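PDB 4EH1: flavohemoprotein, which probably uses oxygen and NAD(P)H to convert nitric oxide to nitrate, the chain here being its FAD-bearing reductase domain without the heme-binding globin domain. Local coordinates for residues A[215-218]-A[219-223]. Sequence-based numbering, arbitrary orientation.
Sequences YVVK and QLLAL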
ATOM      1  N   TYR A 215     -27.332 -11.302  12.352  1.00 30.20           N
ATOM      2  CA  TYR A 215     -26.876 -12.605  12.801  1.00 30.48           C
ATOM      3  C   TYR A 215     -26.182 -12.557  14.186  1.00 33.34           C
ATOM      4  O   TYR A 215     -26.486 -13.359  15.080  1.00 28.14           O
ATOM      5  CB  TYR A 215     -25.941 -13.158  11.738  1.00 31.47           C
ATOM      6  CG  TYR A 215     -25.308 -14.462  12.090  1.00 41.34           C
ATOM      7  CD1 TYR A 215     -26.062 -15.625  12.197  1.00 45.34           C
ATOM      8  CD2 TYR A 215     -23.947 -14.540  12.291  1.00 44.02           C
ATOM      9  CE1 TYR A 215     -25.455 -16.840  12.515  1.00 50.92           C
ATOM     10  CE2 TYR A 215     -23.336 -15.732  12.600  1.00 51.23           C
ATOM     11  CZ  TYR A 215     -24.082 -16.879  12.718  1.00 53.08           C
ATOM     12  OH  TYR A 215     -23.426 -18.043  13.044  1.00 54.19           O
ATOM     13  N   VAL A 216     -25.280 -11.597  14.384  1.00 27.53           N
ATOM     14  CA  VAL A 216     -24.553 -11.528  15.662  1.00 27.93           C
ATOM     15  C   VAL A 216     -25.423 -11.000  16.818  1.00 32.06           C
ATOM     16  O   VAL A 216     -25.414 -11.550  17.930  1.00 31.39           O
ATOM     17  CB  VAL A 216     -23.289 -10.659  15.568  1.00 29.62           C
ATOM     18  CG1 VAL A 216     -22.707 -10.415  16.964  1.00 32.26           C
ATOM     19  CG2 VAL A 216     -22.281 -11.333  14.702  1.00 32.27           C
ATOM     20  N   VAL A 217     -26.179  -9.937  16.553  1.00 30.67           N
ATOM     21  CA  VAL A 217     -27.038  -9.365  17.576  1.00 29.82           C
ATOM     22  C   VAL A 217     -28.042 -10.401  18.083  1.00 36.07           C
ATOM     23  O   VAL A 217     -28.232 -10.507  19.279  1.00 40.31           O
ATOM     24  CB  VAL A 217     -27.772  -8.112  17.069  1.00 35.57           C
ATOM     25  CG1 VAL A 217     -28.937  -7.718  18.007  1.00 33.08           C
ATOM     26  CG2 VAL A 217     -26.799  -6.973  16.955  1.00 31.71           C
ATOM     27  N   LYS A 218     -28.669 -11.170  17.181  1.00 32.40           N
ATOM     28  CA  LYS A 218     -29.556 -12.262  17.617  1.00 34.34           C
ATOM     29  C   LYS A 218     -28.868 -13.293  18.516  1.00 38.01           C
ATOM     30  O   LYS A 218     -29.423 -13.715  19.529  1.00 39.37           O
ATOM     31  CB  LYS A 218     -30.271 -12.942  16.432  1.00 32.06           C
ATOM     32  CG  LYS A 218     -31.359 -12.046  15.806  1.00 34.05           C
ATOM     33  CD  LYS A 218     -31.755 -12.459  14.391  1.00 36.51           C
ATOM     34  CE  LYS A 218     -32.871 -11.573  13.885  1.00 42.80           C
ATOM     35  NZ  LYS A 218     -33.172 -11.798  12.416  1.00 49.39           N
ATOM     36  N   GLN A 219     -27.662 -13.697  18.153  1.00 34.88           N
ATOM     37  CA  GLN A 219     -26.891 -14.554  19.044  1.00 37.31           C
ATOM     38  C   GLN A 219     -26.631 -13.900  20.412  1.00 38.90           C
ATOM     39  O   GLN A 219     -26.774 -14.550  21.463  1.00 36.64           O
ATOM     40  CB  GLN A 219     -25.561 -14.915  18.407  1.00 35.23           C
ATOM     41  CG  GLN A 219     -25.642 -15.929  17.268  1.00 33.80           C
ATOM     42  CD  GLN A 219     -24.238 -16.341  16.870  1.00 40.84           C
ATOM     43  OE1 GLN A 219     -23.574 -17.088  17.595  1.00 41.96           O
ATOM     44  NE2 GLN A 219     -23.757 -15.817  15.751  1.00 38.31           N
ATOM     45  N   LEU A 220     -26.243 -12.626  20.405  1.00 35.78           N
ATOM     46  CA  LEU A 220     -25.964 -11.936  21.670  1.00 37.77           C
ATOM     47  C   LEU A 220     -27.193 -11.888  22.575  1.00 35.74           C
ATOM     48  O   LEU A 220     -27.114 -12.198  23.761  1.00 35.39           O
ATOM     49  CB  LEU A 220     -25.423 -10.524  21.436  1.00 32.09           C
ATOM     50  CG  LEU A 220     -24.005 -10.479  20.855  1.00 29.19           C
ATOM     51  CD1 LEU A 220     -23.564  -9.044  20.685  1.00 27.87           C
ATOM     52  CD2 LEU A 220     -22.982 -11.308  21.706  1.00 25.21           C
ATOM     53  N   LEU A 221     -28.332 -11.519  22.011  1.00 36.04           N
ATOM     54  CA  LEU A 221     -29.559 -11.477  22.796  1.00 39.24           C
ATOM     55  C   LEU A 221     -29.969 -12.854  23.326  1.00 42.56           C
ATOM     56  O   LEU A 221     -30.357 -12.987  24.483  1.00 46.03           O
ATOM     57  CB  LEU A 221     -30.693 -10.885  21.974  1.00 44.54           C
ATOM     58  CG  LEU A 221     -30.498  -9.430  21.567  1.00 42.34           C
ATOM     59  CD1 LEU A 221     -31.630  -9.008  20.637  1.00 39.49           C
ATOM     60  CD2 LEU A 221     -30.486  -8.563  22.785  1.00 41.44           C
ATOM     61  N   ALA A 222     -29.891 -13.878  22.481  1.00 38.96           N
ATOM     62  CA  ALA A 222     -30.227 -15.232  22.918  1.00 39.00           C
ATOM     63  C   ALA A 222     -29.309 -15.726  24.056  1.00 40.41           C
ATOM     64  O   ALA A 222     -29.718 -16.577  24.854  1.00 38.32           O
ATOM     65  CB  ALA A 222     -30.181 -16.196  21.747  1.00 37.47           C
ATOM     66  N   LEU A 223     -28.075 -15.211  24.109  1.00 32.99           N
ATOM     67  CA  LEU A 223     -27.108 -15.589  25.147  1.00 38.93           C
ATOM     68  C   LEU A 223     -27.362 -14.829  26.454  1.00 43.45           C
ATOM     69  O   LEU A 223     -26.888 -15.225  27.525  1.00 40.62           O
ATOM     70  CB  LEU A 223     -25.668 -15.335  24.676  1.00 36.89           C
ATOM     71  CG  LEU A 223     -25.051 -16.416  23.784  1.00 40.09           C
ATOM     72  CD1 LEU A 223     -23.728 -15.960  23.184  1.00 39.30           C
ATOM     73  CD2 LEU A 223     -24.853 -17.692  24.584  1.00 39.40           C
TER
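Helix 210-223 is the connecting helix of a beta-alpha-beta unit in the NAD-binding half of the reductase domain, and Tyr-215 meets Gln-219 one turn further along it. The NE2 end of the Gln-219 amide lies over one face of the tyrosine ring. NE2 sits 3.1 Å above the ring plane, displaced toward the rim, and comes within 3.2 Å of Tyr-215 CE2. The amide and ring planes are inclined by 54°, so the two groups are not stacked flat. The ring stands out from the helix at about the level of its own CA. Gln-219 has CG anti to its carbonyl carbon and beside its backbone N (chi1 -74°), which lets the side chain reach back over the ring. Its chain runs extended beyond CG and passes Tyr-215 O, with CG 3.5 Å from that oxygen. Both polar ends turn to the loop beside the helix. Tyr-215 OH and Gln-219 NE2 each hydrogen-bond to Met-190 O, and Gln-219 OE1 accepts from Leu-192 N. These bonds fix which way round the amide sits and tie the helix to that loop.

On the buried side, Val-216 and Leu-220 lie side by side and point the same way, with Val-216 CG1 4.1 Å from Leu-220 CD1. Both rest on Leu-206 of strand 203-208. Nearer the solvent, Val-217 and Leu-221 lie side by side in the same way, with Val-217 CG1 4.0 Å from Leu-221 CD1. Val-217 also touches Leu-206.

The backbone bonds are those of an alpha-helix. Leu-220 N donates to Val-216 O at 2.8 Å, and Leu-221 and Ala-222 bond likewise to Val-217 and Lys-218. The bond from Gln-219 N to Tyr-215 O is weak at 3.3 Å. The Val-216 and Leu-220 face, packed on a strand of the parallel sheet, is typical of the crossover helix of a beta-alpha-beta unit in an alpha-beta-alpha sandwich.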